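PDB 2QFZ: TBC1 domain family member 22A from Homo sapiens, which probably acts as a GTPase-activating protein for Rab-family GTPases through its TBC domain, the part crystallised here. Local coordinates for residues F130-F135 / N186-T191; A119-L122 / V126-I129; F86-H91 / T191-S196. All coordinates share one frame; numbering follows the deposited sequence.

Interaction 1 of 3, residues F130-F135 / N186-T191; sequences FERILF and NIEADT
Arg-132 meets Glu-188 in the one salt bridge between helix segments 130-135 and 186-191, and the pairing is side-on. NE donates to OE2 of Glu-188 at 3.0 Å and NH2 of Arg-132 to OE1 of Glu-188 at 2.8 Å, each carboxylate oxygen accepting through its syn lone pair. Both bonds are bent, and both oxygens sit tilted out of the guanidinium plane, the two groups being turned 25° against each other. A kink at chi3 (43°) swings the arginine head round to present this edge, while the glutamate reaches it as an extended chain. Tyr-85 of helix 74-91 also gives a hydrogen bond to OE2 of Glu-188, a further hold on the buried carboxylate. Replacing the arginine by an alanine is likely to leave the acid with its Tyr-85 bond but without both nitrogens and the positive charge they bring.

The setting is the all-helical Rab-GAP TBC domain, where helices 124-140 and 181-200 run roughly parallel here, their local axes 10.4 Å apart and inclined at 37°. One position on, Ile-133 packs beside the salt bridge. Its side chain and that of Glu-188 slide past each other in opposite directions, CG1 of Ile-133 lying 3.7 Å from CG of Glu-188, so the aliphatic part of the acid packs as a hydrocarbon and only its end is polar. CD1 of Ile-133 goes further, to CG2 of Thr-191 at 3.7 Å, the two side chains crossing almost at right angles. The threonine can offer its methyl because its hydroxyl is turned back to its own helix: OG1 of Thr-191 donates to the carbonyl O of Ile-187 at 2.8 Å, from the face of that carbonyl opposite the backbone N of Thr-191.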
ATOM      1  N   PHE A 130      -3.423  11.223  11.082  1.00 29.10           N
ATOM      2  CA  PHE A 130      -2.440  10.135  10.854  1.00 26.76           C
ATOM      3  C   PHE A 130      -1.980   9.532  12.148  1.00 25.63           C
ATOM      4  O   PHE A 130      -1.982   8.311  12.266  1.00 27.24           O
ATOM      5  CB  PHE A 130      -1.237  10.639  10.019  1.00 26.34           C
ATOM      6  CG  PHE A 130      -1.450  10.554   8.510  1.00 27.36           C
ATOM      7  CD1 PHE A 130      -2.596  11.042   7.923  1.00 28.40           C
ATOM      8  CD2 PHE A 130      -0.487   9.984   7.681  1.00 29.60           C
ATOM      9  CE1 PHE A 130      -2.789  10.970   6.545  1.00 26.69           C
ATOM     10  CE2 PHE A 130      -0.678   9.911   6.314  1.00 30.98           C
ATOM     11  CZ  PHE A 130      -1.837  10.409   5.750  1.00 28.98           C
ATOM     12  N   GLU A 131      -1.590  10.385  13.120  1.00 23.16           N
ATOM     13  CA  GLU A 131      -1.155   9.933  14.479  1.00 28.88           C
ATOM     14  C   GLU A 131      -2.221   9.166  15.233  1.00 26.87           C
ATOM     15  O   GLU A 131      -1.943   8.161  15.928  1.00 25.18           O
ATOM     16  CB  GLU A 131      -0.721  11.154  15.354  1.00 32.50           C
ATOM     17  CG  GLU A 131       0.577  11.775  14.915  1.00 31.88           C
ATOM     18  CD  GLU A 131       0.961  13.041  15.672  1.00 39.07           C
ATOM     19  OE1 GLU A 131       0.272  13.393  16.652  1.00 43.49           O
ATOM     20  OE2 GLU A 131       1.979  13.686  15.270  1.00 46.08           O
ATOM     21  N   ARG A 132      -3.454   9.655  15.125  1.00 26.92           N
ATOM     22  CA  ARG A 132      -4.558   9.028  15.820  1.00 28.08           C
ATOM     23  C   ARG A 132      -4.899   7.668  15.251  1.00 23.72           C
ATOM     24  O   ARG A 132      -5.114   6.706  16.008  1.00 31.29           O
ATOM     25  CB  ARG A 132      -5.778   9.946  15.793  1.00 30.47           C
ATOM     26  CG  ARG A 132      -6.829   9.528  16.774  1.00 31.74           C
ATOM     27  CD  ARG A 132      -7.776  10.643  17.055  1.00 34.35           C
ATOM     28  NE  ARG A 132      -8.151  11.344  15.833  1.00 32.42           N
ATOM     29  CZ  ARG A 132      -8.793  12.497  15.779  1.00 39.21           C
ATOM     30  NH1 ARG A 132      -9.188  13.122  16.905  1.00 41.57           N
ATOM     31  NH2 ARG A 132      -9.083  13.018  14.584  1.00 39.66           N
ATOM     32  N   ILE A 133      -4.984   7.556  13.923  1.00 26.60           N
ATOM     33  CA  ILE A 133      -5.207   6.224  13.268  1.00 23.60           C
ATOM     34  C   ILE A 133      -4.122   5.221  13.685  1.00 21.48           C
ATOM     35  O   ILE A 133      -4.412   4.074  14.062  1.00 22.22           O
ATOM     36  CB  ILE A 133      -5.211   6.327  11.708  1.00 22.72           C
ATOM     37  CG1 ILE A 133      -6.488   6.997  11.199  1.00 19.29           C
ATOM     38  CG2 ILE A 133      -5.078   4.918  11.038  1.00 18.62           C
ATOM     39  CD1 ILE A 133      -6.416   7.411   9.700  1.00 21.40           C
ATOM     40  N   LEU A 134      -2.862   5.671  13.618  1.00 24.32           N
ATOM     41  CA  LEU A 134      -1.706   4.815  13.894  1.00 22.05           C
ATOM     42  C   LEU A 134      -1.621   4.450  15.393  1.00 21.94           C
ATOM     43  O   LEU A 134      -1.422   3.291  15.755  1.00 25.77           O
ATOM     44  CB  LEU A 134      -0.402   5.489  13.362  1.00 22.23           C
ATOM     45  CG  LEU A 134      -0.258   5.474  11.835  1.00 19.45           C
ATOM     46  CD1 LEU A 134       0.816   6.418  11.361  1.00 23.81           C
ATOM     47  CD2 LEU A 134      -0.003   4.042  11.378  1.00 25.12           C
ATOM     48  N   PHE A 135      -1.878   5.411  16.262  1.00 23.18           N
ATOM     49  CA  PHE A 135      -1.949   5.140  17.716  1.00 25.90           C
ATOM     50  C   PHE A 135      -3.072   4.132  18.093  1.00 23.91           C
ATOM     51  O   PHE A 135      -2.849   3.184  18.887  1.00 19.74           O
ATOM     52  CB  PHE A 135      -2.099   6.471  18.490  1.00 32.71           C
ATOM     53  CG  PHE A 135      -2.086   6.318  19.988  1.00 34.15           C
ATOM     54  CD1 PHE A 135      -0.898   6.328  20.685  1.00 35.71           C
ATOM     55  CD2 PHE A 135      -3.262   6.177  20.697  1.00 38.83           C
ATOM     56  CE1 PHE A 135      -0.878   6.164  22.079  1.00 37.56           C
ATOM     57  CE2 PHE A 135      -3.245   6.011  22.095  1.00 39.50           C
ATOM     58  CZ  PHE A 135      -2.048   6.013  22.774  1.00 37.84           C
ATOM     59  N   ASN A 186     -15.291  10.919   9.006  1.00 20.10           N
ATOM     60  CA  ASN A 186     -15.776   9.760   8.253  1.00 21.88           C
ATOM     61  C   ASN A 186     -14.673   9.142   7.379  1.00 23.95           C
ATOM     62  O   ASN A 186     -14.514   7.926   7.347  1.00 22.50           O
ATOM     63  CB  ASN A 186     -16.965  10.115   7.395  1.00 22.62           C
ATOM     64  CG  ASN A 186     -18.270  10.204   8.197  1.00 28.21           C
ATOM     65  OD1 ASN A 186     -18.311   9.959   9.413  1.00 27.87           O
ATOM     66  ND2 ASN A 186     -19.330  10.548   7.509  1.00 26.47           N
ATOM     67  N   ILE A 187     -13.924  10.000   6.711  1.00 20.83           N
ATOM     68  CA  ILE A 187     -12.741   9.608   5.966  1.00 23.39           C
ATOM     69  C   ILE A 187     -11.711   8.909   6.836  1.00 22.29           C
ATOM     70  O   ILE A 187     -11.156   7.915   6.418  1.00 18.34           O
ATOM     71  CB  ILE A 187     -12.078  10.811   5.258  1.00 21.89           C
ATOM     72  CG1 ILE A 187     -12.975  11.318   4.125  1.00 23.71           C
ATOM     73  CG2 ILE A 187     -10.699  10.415   4.694  1.00 22.64           C
ATOM     74  CD1 ILE A 187     -12.557  12.685   3.563  1.00 24.14           C
ATOM     75  N   GLU A 188     -11.470   9.435   8.039  1.00 19.82           N
ATOM     76  CA  GLU A 188     -10.531   8.868   8.984  1.00 19.83           C
ATOM     77  C   GLU A 188     -10.930   7.456   9.394  1.00 23.70           C
ATOM     78  O   GLU A 188     -10.047   6.543   9.427  1.00 17.19           O
ATOM     79  CB  GLU A 188     -10.318   9.791  10.216  1.00 21.96           C
ATOM     80  CG  GLU A 188      -9.490   9.153  11.329  1.00 22.84           C
ATOM     81  CD  GLU A 188      -9.302  10.010  12.579  1.00 23.91           C
ATOM     82  OE1 GLU A 188      -9.524  11.199  12.517  1.00 27.18           O
ATOM     83  OE2 GLU A 188      -8.878   9.475  13.630  1.00 25.92           O
ATOM     84  N   ALA A 189     -12.232   7.248   9.680  1.00 18.89           N
ATOM     85  CA  ALA A 189     -12.750   5.905  10.016  1.00 17.75           C
ATOM     86  C   ALA A 189     -12.559   4.932   8.850  1.00 20.66           C
ATOM     87  O   ALA A 189     -12.110   3.821   9.041  1.00 19.97           O
ATOM     88  CB  ALA A 189     -14.270   5.948  10.389  1.00 13.51           C
ATOM     89  N   ASP A 190     -12.951   5.362   7.659  1.00 22.23           N
ATOM     90  CA  ASP A 190     -12.801   4.560   6.425  1.00 23.44           C
ATOM     91  C   ASP A 190     -11.325   4.159   6.221  1.00 19.26           C
ATOM     92  O   ASP A 190     -10.994   2.997   5.957  1.00 13.82           O
ATOM     93  CB  ASP A 190     -13.323   5.371   5.211  1.00 22.87           C
ATOM     94  CG  ASP A 190     -14.863   5.639   5.263  1.00 27.90           C
ATOM     95  OD1 ASP A 190     -15.578   5.185   6.245  1.00 25.13           O
ATOM     96  OD2 ASP A 190     -15.369   6.271   4.286  1.00 24.58           O
ATOM     97  N   THR A 191     -10.446   5.125   6.414  1.00 17.05           N
ATOM     98  CA  THR A 191      -8.997   4.916   6.272  1.00 18.68           C
ATOM     99  C   THR A 191      -8.487   3.887   7.285  1.00 19.14           C
ATOM    100  O   THR A 191      -7.730   2.939   6.915  1.00 20.37           O
ATOM    101  CB  THR A 191      -8.256   6.229   6.378  1.00 17.66           C
ATOM    102  OG1 THR A 191      -8.706   7.084   5.339  1.00 17.77           O
ATOM    103  CG2 THR A 191      -6.718   6.048   6.246  1.00 19.26           C
TER

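Interaction 2 of 3, residues A119-L122 / V126-I129; sequences ALIL and VTEI
A short-range, largely apolar contact joins neighbouring helices of the TBC domain: the brief helix 118-121 packs against the first turn of helix 124-140, with only three residues between the segments. Val-126 does most of the work. Its side chain points toward segment 119-122 and lies against both the side chain and the backbone of Leu-120. CG1 of Val-126 is 4.1 Å from CG of Leu-120, while the other methyl, CG2 of Val-126, sits 3.3 Å from the carbonyl O of Leu-120. The branches are split by the first torsion of the valine (chi1 -179°), which sets CG1 anti to the backbone N and CG2 beside it, so that both methyls lie near Leu-120 O, CG2 the nearer. The two side chains cross at about a right angle.

The arrangement is that of two consecutive helices of the all-helical TBC domain joined by a short connection, and the residues just before and just after the connection pack on one another. Val-159 of helix 150-162 touches Leu-120, and Val-176 in a loop touches Val-126, so these two residues are buried on both sides of the contact.

Thr-127 meets Ile-121. Its OG1 lies 2.5 Å from the backbone O of Ile-121 and 3.7 Å from CG2 of the same residue, the two side chains crossing. Ile-121 directs its CB away from segment 126-129, and its CD1 comes no closer than 4.5 Å to CG1 of Val-126, a loose apolar approach beside the closer one made by Leu-120.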
ATOM      1  N   ALA A 119       3.956  18.091   1.488  1.00 36.99           N
ATOM      2  CA  ALA A 119       2.909  19.108   1.332  1.00 37.14           C
ATOM      3  C   ALA A 119       1.595  18.683   2.014  1.00 38.63           C
ATOM      4  O   ALA A 119       0.917  19.498   2.610  1.00 39.22           O
ATOM      5  CB  ALA A 119       2.679  19.394  -0.132  1.00 39.74           C
ATOM      6  N   LEU A 120       1.257  17.395   1.930  1.00 36.81           N
ATOM      7  CA  LEU A 120       0.061  16.859   2.590  1.00 38.09           C
ATOM      8  C   LEU A 120       0.241  16.786   4.117  1.00 36.08           C
ATOM      9  O   LEU A 120      -0.577  17.318   4.880  1.00 29.98           O
ATOM     10  CB  LEU A 120      -0.244  15.471   2.000  1.00 39.39           C
ATOM     11  CG  LEU A 120      -1.444  14.684   2.486  1.00 40.19           C
ATOM     12  CD1 LEU A 120      -2.744  15.307   2.026  1.00 40.96           C
ATOM     13  CD2 LEU A 120      -1.276  13.266   1.978  1.00 39.09           C
ATOM     14  N   ILE A 121       1.333  16.147   4.545  1.00 38.21           N
ATOM     15  CA  ILE A 121       1.601  15.875   5.956  1.00 40.07           C
ATOM     16  C   ILE A 121       1.743  17.148   6.767  1.00 42.79           C
ATOM     17  O   ILE A 121       1.343  17.196   7.935  1.00 44.04           O
ATOM     18  CB  ILE A 121       2.917  15.022   6.162  1.00 42.00           C
ATOM     19  CG1 ILE A 121       2.812  13.655   5.483  1.00 42.97           C
ATOM     20  CG2 ILE A 121       3.206  14.806   7.647  1.00 44.52           C
ATOM     21  CD1 ILE A 121       1.762  12.743   6.107  1.00 43.39           C
ATOM     22  N   LEU A 122       2.323  18.180   6.163  1.00 44.38           N
ATOM     23  CA  LEU A 122       2.545  19.429   6.870  1.00 48.20           C
ATOM     24  C   LEU A 122       1.230  20.172   7.153  1.00 47.10           C
ATOM     25  O   LEU A 122       1.202  21.038   8.019  1.00 46.48           O
ATOM     26  CB  LEU A 122       3.519  20.322   6.096  1.00 52.47           C
ATOM     27  CG  LEU A 122       4.978  19.844   6.138  1.00 54.57           C
ATOM     28  CD1 LEU A 122       5.831  20.670   5.183  1.00 58.63           C
ATOM     29  CD2 LEU A 122       5.521  19.904   7.578  1.00 55.79           C
ATOM     30  N   VAL A 126      -3.864  16.934   8.961  1.00 30.63           N
ATOM     31  CA  VAL A 126      -3.474  15.636   8.391  1.00 29.75           C
ATOM     32  C   VAL A 126      -2.579  14.902   9.398  1.00 29.33           C
ATOM     33  O   VAL A 126      -2.739  13.690   9.633  1.00 27.10           O
ATOM     34  CB  VAL A 126      -2.762  15.748   7.010  1.00 29.64           C
ATOM     35  CG1 VAL A 126      -2.415  14.365   6.479  1.00 29.37           C
ATOM     36  CG2 VAL A 126      -3.639  16.519   5.943  1.00 29.88           C
ATOM     37  N   THR A 127      -1.672  15.644  10.023  1.00 33.78           N
ATOM     38  CA  THR A 127      -0.735  15.068  10.976  1.00 34.02           C
ATOM     39  C   THR A 127      -1.449  14.489  12.161  1.00 33.08           C
ATOM     40  O   THR A 127      -1.101  13.407  12.628  1.00 36.71           O
ATOM     41  CB  THR A 127       0.370  16.082  11.410  1.00 36.09           C
ATOM     42  OG1 THR A 127       1.145  16.444  10.262  1.00 36.34           O
ATOM     43  CG2 THR A 127       1.300  15.467  12.406  1.00 37.39           C
ATOM     44  N   GLU A 128      -2.468  15.171  12.639  1.00 30.54           N
ATOM     45  CA  GLU A 128      -3.253  14.674  13.766  1.00 29.35           C
ATOM     46  C   GLU A 128      -4.077  13.428  13.425  1.00 24.77           C
ATOM     47  O   GLU A 128      -4.210  12.565  14.239  1.00 20.92           O
ATOM     48  CB  GLU A 128      -4.237  15.766  14.275  1.00 29.70           C
ATOM     49  N   ILE A 129      -4.680  13.387  12.237  1.00 27.70           N
ATOM     50  CA  ILE A 129      -5.486  12.235  11.838  1.00 26.02           C
ATOM     51  C   ILE A 129      -4.557  11.031  11.756  1.00 25.95           C
ATOM     52  O   ILE A 129      -4.853   9.968  12.277  1.00 22.79           O
ATOM     53  CB  ILE A 129      -6.154  12.438  10.471  1.00 25.49           C
ATOM     54  CG1 ILE A 129      -7.237  13.486  10.557  1.00 24.56           C
ATOM     55  CG2 ILE A 129      -6.729  11.105   9.954  1.00 27.45           C
ATOM     56  CD1 ILE A 129      -7.707  13.985   9.152  1.00 26.84           C
TER

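Interaction 3 of 3, residues F86-H91 / T191-S196; sequences FAFIEH and TYWCMS
Phe-88 of helix 74-91 meets Tyr-192 and Trp-193 of helix 181-200, an aromatic cluster between two helices of the Rab-GAP TBC fold. Phe-88 and Trp-193 reach for each other from opposite directions. Their meeting is oblique: the phenyl ring and the six-membered ring of the indole have centroids 5.8 Å apart and planes inclined at 56°. The touching atoms are CE2 of Phe-88 and CH2 of Trp-193, at 3.8 Å, with CZ of Phe-88 and CZ2 of Trp-193 close behind.

The same CE2 of Phe-88 also serves the tyrosine, lying 4.1 Å from CE2 of Tyr-192 and 4.0 Å from its OH, so one corner of the phenyl is lodged against both neighbours. These two are themselves fitted together, since CD2 of Tyr-192 stands 3.9 Å above the centre of a face of the indole. Their first torsions differ, which brings successive residues of one helix to the same partner: the tyrosine CG is anti to the backbone N (chi1 175°), whereas that of the tryptophan lies beside it (chi1 -70°).

A third helix joins in: Arg-140 of helix 124-140 makes a cation-pi contact with Phe-88. The ring of Tyr-85 meets that of Tyr-192, and Trp-193 is tied back to helix 74-91 by a hydrogen bond from NE1 to the backbone O of Lys-81. One helical turn beyond the tyrosine, the OG of Ser-196 packs over the rim of a Tyr-192 ring face and donates to the carbonyl O of Tyr-192 at 2.9 Å.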
ATOM      1  N   PHE A  86     -15.281   5.710  16.061  1.00 21.14           N
ATOM      2  CA  PHE A  86     -15.449   6.886  16.927  1.00 25.17           C
ATOM      3  C   PHE A  86     -15.523   6.520  18.406  1.00 28.19           C
ATOM      4  O   PHE A  86     -15.040   7.278  19.255  1.00 29.76           O
ATOM      5  CB  PHE A  86     -16.704   7.628  16.546  1.00 27.59           C
ATOM      6  CG  PHE A  86     -16.747   8.064  15.116  1.00 26.92           C
ATOM      7  CD1 PHE A  86     -15.578   8.319  14.394  1.00 25.97           C
ATOM      8  CD2 PHE A  86     -17.976   8.283  14.502  1.00 25.65           C
ATOM      9  CE1 PHE A  86     -15.645   8.765  13.050  1.00 25.32           C
ATOM     10  CE2 PHE A  86     -18.041   8.749  13.180  1.00 25.59           C
ATOM     11  CZ  PHE A  86     -16.851   8.971  12.458  1.00 24.34           C
ATOM     12  N   ALA A  87     -16.134   5.371  18.705  1.00 28.73           N
ATOM     13  CA  ALA A  87     -16.042   4.787  20.049  1.00 32.79           C
ATOM     14  C   ALA A  87     -14.609   4.459  20.470  1.00 34.22           C
ATOM     15  O   ALA A  87     -14.288   4.565  21.641  1.00 33.48           O
ATOM     16  CB  ALA A  87     -16.941   3.517  20.167  1.00 35.21           C
ATOM     17  N   PHE A  88     -13.743   4.032  19.538  1.00 33.76           N
ATOM     18  CA  PHE A  88     -12.342   3.818  19.899  1.00 31.11           C
ATOM     19  C   PHE A  88     -11.712   5.141  20.296  1.00 29.65           C
ATOM     20  O   PHE A  88     -10.999   5.188  21.260  1.00 28.96           O
ATOM     21  CB  PHE A  88     -11.479   3.183  18.781  1.00 27.99           C
ATOM     22  CG  PHE A  88     -11.923   1.843  18.326  1.00 24.92           C
ATOM     23  CD1 PHE A  88     -12.771   1.050  19.094  1.00 27.81           C
ATOM     24  CD2 PHE A  88     -11.451   1.351  17.103  1.00 24.23           C
ATOM     25  CE1 PHE A  88     -13.167  -0.200  18.625  1.00 28.64           C
ATOM     26  CE2 PHE A  88     -11.811   0.127  16.631  1.00 24.69           C
ATOM     27  CZ  PHE A  88     -12.673  -0.675  17.384  1.00 28.30           C
ATOM     28  N   ILE A  89     -11.957   6.199  19.529  1.00 29.36           N
ATOM     29  CA  ILE A  89     -11.350   7.504  19.796  1.00 36.08           C
ATOM     30  C   ILE A  89     -11.709   8.012  21.200  1.00 40.49           C
ATOM     31  O   ILE A  89     -10.843   8.479  21.964  1.00 39.62           O
ATOM     32  CB  ILE A  89     -11.788   8.584  18.765  1.00 37.16           C
ATOM     33  CG1 ILE A  89     -11.345   8.240  17.340  1.00 36.94           C
ATOM     34  CG2 ILE A  89     -11.215   9.944  19.152  1.00 39.64           C
ATOM     35  CD1 ILE A  89     -11.714   9.312  16.356  1.00 36.70           C
ATOM     36  N   GLU A  90     -12.993   7.918  21.524  1.00 44.28           N
ATOM     37  CA  GLU A  90     -13.491   8.305  22.825  1.00 48.32           C
ATOM     38  C   GLU A  90     -12.820   7.491  23.932  1.00 49.47           C
ATOM     39  O   GLU A  90     -12.385   8.058  24.922  1.00 48.58           O
ATOM     40  CB  GLU A  90     -15.025   8.140  22.880  1.00 53.23           C
ATOM     41  CG  GLU A  90     -15.741   9.187  23.725  1.00 57.53           C
ATOM     42  CD  GLU A  90     -15.354  10.612  23.321  1.00 62.00           C
ATOM     43  OE1 GLU A  90     -15.363  10.913  22.092  1.00 63.34           O
ATOM     44  OE2 GLU A  90     -15.022  11.421  24.232  1.00 63.98           O
ATOM     45  N   HIS A  91     -12.723   6.172  23.746  1.00 50.27           N
ATOM     46  CA  HIS A  91     -12.246   5.253  24.800  1.00 51.98           C
ATOM     47  C   HIS A  91     -10.747   5.373  25.053  1.00 50.04           C
ATOM     48  O   HIS A  91     -10.288   5.235  26.181  1.00 51.49           O
ATOM     49  CB  HIS A  91     -12.584   3.807  24.433  1.00 55.77           C
ATOM     50  CG  HIS A  91     -12.404   2.829  25.558  1.00 59.29           C
ATOM     51  ND1 HIS A  91     -11.163   2.421  26.010  1.00 61.22           N
ATOM     52  CD2 HIS A  91     -13.312   2.144  26.293  1.00 61.04           C
ATOM     53  CE1 HIS A  91     -11.317   1.546  26.987  1.00 61.27           C
ATOM     54  NE2 HIS A  91     -12.610   1.360  27.179  1.00 61.21           N
ATOM     55  N   THR A 191     -10.446   5.125   6.414  1.00 17.05           N
ATOM     56  CA  THR A 191      -8.997   4.916   6.272  1.00 18.68           C
ATOM     57  C   THR A 191      -8.487   3.887   7.285  1.00 19.14           C
ATOM     58  O   THR A 191      -7.730   2.939   6.915  1.00 20.37           O
ATOM     59  CB  THR A 191      -8.256   6.229   6.378  1.00 17.66           C
ATOM     60  OG1 THR A 191      -8.706   7.084   5.339  1.00 17.77           O
ATOM     61  CG2 THR A 191      -6.718   6.048   6.246  1.00 19.26           C
ATOM     62  N   TYR A 192      -8.932   4.009   8.535  1.00 18.07           N
ATOM     63  CA  TYR A 192      -8.556   3.015   9.588  1.00 19.30           C
ATOM     64  C   TYR A 192      -9.010   1.604   9.215  1.00 18.45           C
ATOM     65  O   TYR A 192      -8.228   0.659   9.329  1.00 20.82           O
ATOM     66  CB  TYR A 192      -9.087   3.418  10.986  1.00 20.36           C
ATOM     67  CG  TYR A 192      -8.835   2.400  12.091  1.00 20.46           C
ATOM     68  CD1 TYR A 192      -7.670   2.442  12.875  1.00 21.63           C
ATOM     69  CD2 TYR A 192      -9.745   1.383  12.340  1.00 18.85           C
ATOM     70  CE1 TYR A 192      -7.443   1.516  13.849  1.00 20.38           C
ATOM     71  CE2 TYR A 192      -9.498   0.441  13.321  1.00 22.77           C
ATOM     72  CZ  TYR A 192      -8.355   0.514  14.066  1.00 22.33           C
ATOM     73  OH  TYR A 192      -8.144  -0.424  15.049  1.00 23.75           O
ATOM     74  N   TRP A 193     -10.277   1.435   8.829  1.00 15.37           N
ATOM     75  CA  TRP A 193     -10.778   0.079   8.595  1.00 17.86           C
ATOM     76  C   TRP A 193     -10.141  -0.586   7.385  1.00 17.49           C
ATOM     77  O   TRP A 193      -9.852  -1.772   7.409  1.00 21.88           O
ATOM     78  CB  TRP A 193     -12.314   0.048   8.497  1.00 22.06           C
ATOM     79  CG  TRP A 193     -13.007   0.320   9.807  1.00 22.86           C
ATOM     80  CD1 TRP A 193     -13.793   1.393  10.100  1.00 23.12           C
ATOM     81  CD2 TRP A 193     -12.954  -0.475  11.008  1.00 21.77           C
ATOM     82  NE1 TRP A 193     -14.262   1.304  11.362  1.00 20.04           N
ATOM     83  CE2 TRP A 193     -13.748   0.178  11.961  1.00 23.38           C
ATOM     84  CE3 TRP A 193     -12.318  -1.676  11.360  1.00 24.16           C
ATOM     85  CZ2 TRP A 193     -13.932  -0.325  13.275  1.00 23.42           C
ATOM     86  CZ3 TRP A 193     -12.507  -2.189  12.668  1.00 24.63           C
ATOM     87  CH2 TRP A 193     -13.308  -1.510  13.599  1.00 22.92           C
ATOM     88  N   CYS A 194      -9.916   0.179   6.336  1.00 20.57           N
ATOM     89  CA  CYS A 194      -9.319  -0.343   5.103  1.00 21.13           C
ATOM     90  C   CYS A 194      -7.839  -0.658   5.272  1.00 18.39           C
ATOM     91  O   CYS A 194      -7.402  -1.727   4.860  1.00 18.12           O
ATOM     92  CB  CYS A 194      -9.604   0.607   3.934  1.00 23.49           C
ATOM     93  SG  CYS A 194     -11.354   0.488   3.389  1.00 25.28           S
ATOM     94  N   MET A 195      -7.103   0.225   5.935  1.00 16.41           N
ATOM     95  CA  MET A 195      -5.740  -0.075   6.394  1.00 23.16           C
ATOM     96  C   MET A 195      -5.679  -1.312   7.289  1.00 22.67           C
ATOM     97  O   MET A 195      -4.834  -2.172   7.077  1.00 15.78           O
ATOM     98  CB  MET A 195      -5.115   1.123   7.107  1.00 25.23           C
ATOM     99  CG  MET A 195      -3.609   1.065   7.277  1.00 26.46           C
ATOM    100  SD  MET A 195      -2.950   2.119   8.615  1.00 32.51           S
ATOM    101  CE  MET A 195      -3.768   1.364  10.076  1.00 27.81           C
ATOM    102  N   SER A 196      -6.594  -1.432   8.254  1.00 20.34           N
ATOM    103  CA  SER A 196      -6.667  -2.633   9.086  1.00 21.09           C
ATOM    104  C   SER A 196      -6.826  -3.921   8.294  1.00 17.45           C
ATOM    105  O   SER A 196      -6.214  -4.918   8.615  1.00 19.07           O
ATOM    106  CB  SER A 196      -7.783  -2.543  10.146  1.00 25.01           C
ATOM    107  OG  SER A 196      -7.466  -1.546  11.083  1.00 26.55           O
TER

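How the interactions relate
Three ways of joining helices appear within one TBC domain. Interactions 1 and 2 are buried and both use helix 124-140, yet only interaction 1 carries a salt bridge; interaction 2 is chiefly aliphatic and local in sequence. Interaction 3 is partly buried and almost wholly aromatic. It shares helix 181-200, and Thr-191 itself, with interaction 1, whose centre is about 6 Å away, and the two touch through Ile-133 O and Tyr-192 CD1 at 3.8 Å. Interaction 2 reaches interaction 1 where Ile-129 CG2 meets Glu-188 CG at 3.6 Å, but it does not touch interaction 3, their centres lying about 17 Å apart.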